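Local coordinates for iron-regulated ABC transporter siderophore-binding protein SirA (Staphylococcus aureus subsp. aureus, PDB 3MWF) that binds ferric staphyloferrin B and, as the siderophore-binding protein of an iron-regulated ABC transporter, probably hands it on for uptake into the cell, at residues N272-G276 with Y277-L281. Sequence-based numbering, arbitrary orientation. Where two conformers were deposited one is given.
Sequences NLAGG and YKSSL. With SE8 (5-[(2-{[(3S)-5-{[(2S)-2-amino-2-carboxyethyl]amino}-3-carboxy-3-hydroxy-5-oxopentanoyl]amino}ethyl)amino]-2,5-dioxopentanoic acid), chain C.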
ATOM      1  N   ASN A 272      -4.751   2.568  -0.256  1.00 11.79           N
ATOM      2  CA  ASN A 272      -3.845   2.039  -1.257  1.00 11.43           C
ATOM      3  C   ASN A 272      -2.638   2.902  -1.615  1.00 11.35           C
ATOM      4  O   ASN A 272      -1.517   2.379  -1.798  1.00 11.17           O
ATOM      5  CB  ASN A 272      -4.594   1.745  -2.574  1.00 11.45           C
ATOM      6  CG  ASN A 272      -3.741   0.932  -3.523  1.00 12.56           C
ATOM      7  OD1 ASN A 272      -3.201  -0.115  -3.138  1.00 11.60           O
ATOM      8  ND2 ASN A 272      -3.611   1.405  -4.755  1.00 11.96           N
ATOM      9  N   LEU A 273      -2.855   4.206  -1.760  1.00 10.84           N
ATOM     10  CA  LEU A 273      -1.784   5.000  -2.422  1.00 10.73           C
ATOM     11  C   LEU A 273      -0.560   5.254  -1.572  1.00 10.86           C
ATOM     12  O   LEU A 273       0.556   5.226  -2.111  1.00 12.46           O
ATOM     13  CB  LEU A 273      -2.331   6.321  -2.963  1.00 10.50           C
ATOM     14  CG  LEU A 273      -3.447   6.206  -3.998  1.00 12.39           C
ATOM     15  CD1 LEU A 273      -3.947   7.608  -4.430  1.00 13.54           C
ATOM     16  CD2 LEU A 273      -3.139   5.332  -5.244  1.00 12.51           C
ATOM     17  N   ALA A 274      -0.754   5.531  -0.282  1.00 10.96           N
ATOM     18  CA  ALA A 274       0.367   5.877   0.580  1.00 11.68           C
ATOM     19  C   ALA A 274       1.347   4.715   0.752  1.00 11.17           C
ATOM     20  O   ALA A 274       2.571   4.928   0.809  1.00 11.89           O
ATOM     21  CB  ALA A 274      -0.116   6.418   1.935  1.00 12.04           C
ATOM     22  N   GLY A 275       0.811   3.502   0.837  1.00 11.68           N
ATOM     23  CA  GLY A 275       1.617   2.285   0.727  1.00 12.41           C
ATOM     24  C   GLY A 275       2.506   1.977   1.904  1.00 13.30           C
ATOM     25  O   GLY A 275       3.326   1.056   1.831  1.00 13.77           O
ATOM     26  N   GLY A 276       2.338   2.716   3.013  1.00 13.40           N
ATOM     27  CA  GLY A 276       3.408   2.784   4.001  1.00 14.45           C
ATOM     28  C   GLY A 276       3.037   2.305   5.378  1.00 14.03           C
ATOM     29  O   GLY A 276       2.008   1.630   5.576  1.00 14.59           O
ATOM     30  N   TYR A 277       3.886   2.691   6.335  1.00 13.84           N
ATOM     31  CA  TYR A 277       3.700   2.323   7.723  1.00 14.55           C
ATOM     32  C   TYR A 277       2.567   3.101   8.366  1.00 14.98           C
ATOM     33  O   TYR A 277       1.660   2.512   8.969  1.00 14.57           O
ATOM     34  CB  TYR A 277       4.987   2.535   8.519  1.00 14.00           C
ATOM     35  CG  TYR A 277       4.754   2.173   9.961  1.00 15.63           C
ATOM     36  CD1 TYR A 277       4.739   0.849  10.356  1.00 13.58           C
ATOM     37  CD2 TYR A 277       4.436   3.166  10.904  1.00 15.11           C
ATOM     38  CE1 TYR A 277       4.462   0.488  11.688  1.00 17.52           C
ATOM     39  CE2 TYR A 277       4.160   2.815  12.228  1.00 17.24           C
ATOM     40  CZ  TYR A 277       4.174   1.491  12.600  1.00 18.49           C
ATOM     41  OH  TYR A 277       3.913   1.162  13.912  1.00 20.54           O
ATOM     42  N   LYS A 278       2.596   4.425   8.222  1.00 14.15           N
ATOM     43  CA  LYS A 278       1.573   5.255   8.880  1.00 14.81           C
ATOM     44  C   LYS A 278       0.141   4.896   8.466  1.00 15.30           C
ATOM     45  O   LYS A 278      -0.761   4.858   9.314  1.00 14.53           O
ATOM     46  CB  LYS A 278       1.850   6.746   8.654  1.00 14.89           C
ATOM     47  CG  LYS A 278       3.036   7.208   9.477  1.00 16.38           C
ATOM     48  CD  LYS A 278       3.341   8.650   9.205  1.00 18.87           C
ATOM     49  CE  LYS A 278       4.446   9.133  10.163  1.00 20.87           C
ATOM     50  NZ  LYS A 278       3.942   9.393  11.567  1.00 22.98           N
ATOM     51  N   SER A 279      -0.080   4.614   7.177  0.50 14.95           N
ATOM     52  CA  SER A 279      -1.424   4.280   6.705  0.50 14.82           C
ATOM     53  C   SER A 279      -1.931   2.962   7.238  0.50 14.98           C
ATOM     54  O   SER A 279      -3.139   2.757   7.303  0.50 15.01           O
ATOM     55  CB  SER A 279      -1.489   4.187   5.180  0.50 15.16           C
ATOM     56  OG  SER A 279      -1.325   5.449   4.595  0.50 12.79           O
ATOM     57  N   SER A 280      -1.016   2.053   7.561  1.00 15.42           N
ATOM     58  CA  SER A 280      -1.439   0.718   8.065  1.00 16.28           C
ATOM     59  C   SER A 280      -2.235   0.895   9.361  1.00 16.23           C
ATOM     60  O   SER A 280      -3.339   0.337   9.509  1.00 15.74           O
ATOM     61  CB  SER A 280      -0.256  -0.268   8.232  1.00 17.03           C
ATOM     62  OG  SER A 280       0.573   0.005   9.356  1.00 18.42           O
ATOM     63  N   LEU A 281      -1.705   1.735  10.255  1.00 16.55           N
ATOM     64  CA  LEU A 281      -2.377   2.011  11.520  1.00 16.27           C
ATOM     65  C   LEU A 281      -3.689   2.746  11.273  1.00 16.86           C
ATOM     66  O   LEU A 281      -4.726   2.435  11.887  1.00 16.23           O
ATOM     67  CB  LEU A 281      -1.440   2.824  12.435  1.00 16.26           C
ATOM     68  CG  LEU A 281      -0.061   2.189  12.670  1.00 17.17           C
ATOM     69  CD1 LEU A 281       0.771   3.095  13.594  1.00 18.43           C
ATOM     70  CD2 LEU A 281      -0.168   0.782  13.285  1.00 19.59           C
TER
HETATM   71  C1  SE8 C   1       0.667   3.045 -12.053  1.00 15.32           C
HETATM   72  C2  SE8 C   1      -0.798   3.350 -11.906  1.00 15.19           C
HETATM   73  C3  SE8 C   1      -1.023   4.429 -10.858  1.00 12.64           C
HETATM   74  N4  SE8 C   1      -0.664   3.995  -9.512  1.00 12.67           N
HETATM   75  C5  SE8 C   1      -1.551   3.484  -8.682  1.00 14.42           C
HETATM   76  C6  SE8 C   1      -1.022   2.922  -7.385  1.00 12.23           C
HETATM   77  C7  SE8 C   1      -0.528   1.488  -7.574  1.00 13.83           C
HETATM   78  C8  SE8 C   1       0.153   1.043  -6.267  1.00 12.42           C
HETATM   79  C9  SE8 C   1       0.507  -0.442  -6.212  1.00 12.89           C
HETATM   80  N10 SE8 C   1       0.891  -1.034  -7.342  1.00 12.42           N
HETATM   81  C11 SE8 C   1       1.263  -2.430  -7.301  1.00 16.54           C
HETATM   82  C12 SE8 C   1       2.710  -2.619  -7.721  1.00 22.20           C
HETATM   83  N13 SE8 C   1       2.991  -3.989  -8.127  1.00 28.35           N
HETATM   84  C14 SE8 C   1       2.737  -4.488  -9.373  1.00 30.94           C
HETATM   85  C15 SE8 C   1       2.535  -3.546 -10.523  1.00 31.51           C
HETATM   86  C16 SE8 C   1       1.096  -3.126 -10.354  1.00 27.47           C
HETATM   87  C17 SE8 C   1       0.762  -1.737 -10.803  1.00 23.01           C
HETATM   88  C18 SE8 C   1      -0.317  -1.689 -11.776  1.00 22.62           C
HETATM   89  O19 SE8 C   1       1.392   3.876 -12.661  1.00 14.72           O
HETATM   90  O20 SE8 C   1       1.090   1.958 -11.612  1.00 13.74           O
HETATM   91  N21 SE8 C   1      -1.512   2.110 -11.544  1.00 13.76           N
HETATM   92  O22 SE8 C   1      -2.745   3.435  -8.905  1.00 14.01           O
HETATM   93  C23 SE8 C   1      -1.683   0.583  -7.963  1.00 13.21           C
HETATM   94  O24 SE8 C   1      -2.508   0.224  -7.087  1.00 13.16           O
HETATM   95  O25 SE8 C   1      -1.790   0.190  -9.152  1.00 12.77           O
HETATM   96  O26 SE8 C   1       0.390   1.460  -8.681  1.00 13.11           O
HETATM   97  O27 SE8 C   1       0.446  -1.037  -5.142  1.00 12.69           O
HETATM   98  O28 SE8 C   1       2.636  -5.681  -9.597  1.00 37.49           O
HETATM   99  O29 SE8 C   1       1.247  -0.724 -10.291  1.00 16.88           O
HETATM  100  O30 SE8 C   1      -0.982  -0.661 -11.853  1.00 16.43           O
HETATM  101  O31 SE8 C   1      -0.577  -2.698 -12.480  1.00 27.30           O
HETATM  102  O   HOH W   1       1.405   5.166   4.663  1.00 22.33           O
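Ala274 and Ser279 face each other across a short link in which Gly275 leaves the helical conformation with positive phi (72°) and Gly276 is extended, before the chain turns into helix 277-290. In one of two Ser279 conformers the Ala274 methyl makes a van der Waals contact with the Ser279 hydroxyl, CB lying 3.1 Å from OG, so this contact is tentative. A water bridges the two sides of the link. It accepts from Ser279 N at 3.0 Å and, weakly, from Gly276 N at 3.1 Å. Asp33 OD1 accepts hydrogen bonds from Lys278 N and, weakly, from Tyr277 N, while Tyr180 OH is bonded to Gly276 O. The link joins helix 268-273, at the siderophore site between the two lobes of this periplasmic-binding-protein fold, to helix 277-290. Asn272 points the other way, into the pocket. Its ND2 donates to SE8 O24 at 2.8 Å, with an N-H...O angle of 159°. Leu273 lies beside it, its CD2 3.9 Å from SE8 C6. With chi1 74° the Ser280 OG sits between its own backbone N and carbonyl carbon, from where it reaches back to Tyr277 O at 2.8 Å, a hydrogen bond in the carbonyl plane on a lone pair. The Tyr277 ring extends away from the link toward helix 130-155, where its OH is hydrogen-bonded to Leu136 O and Lys139 NZ.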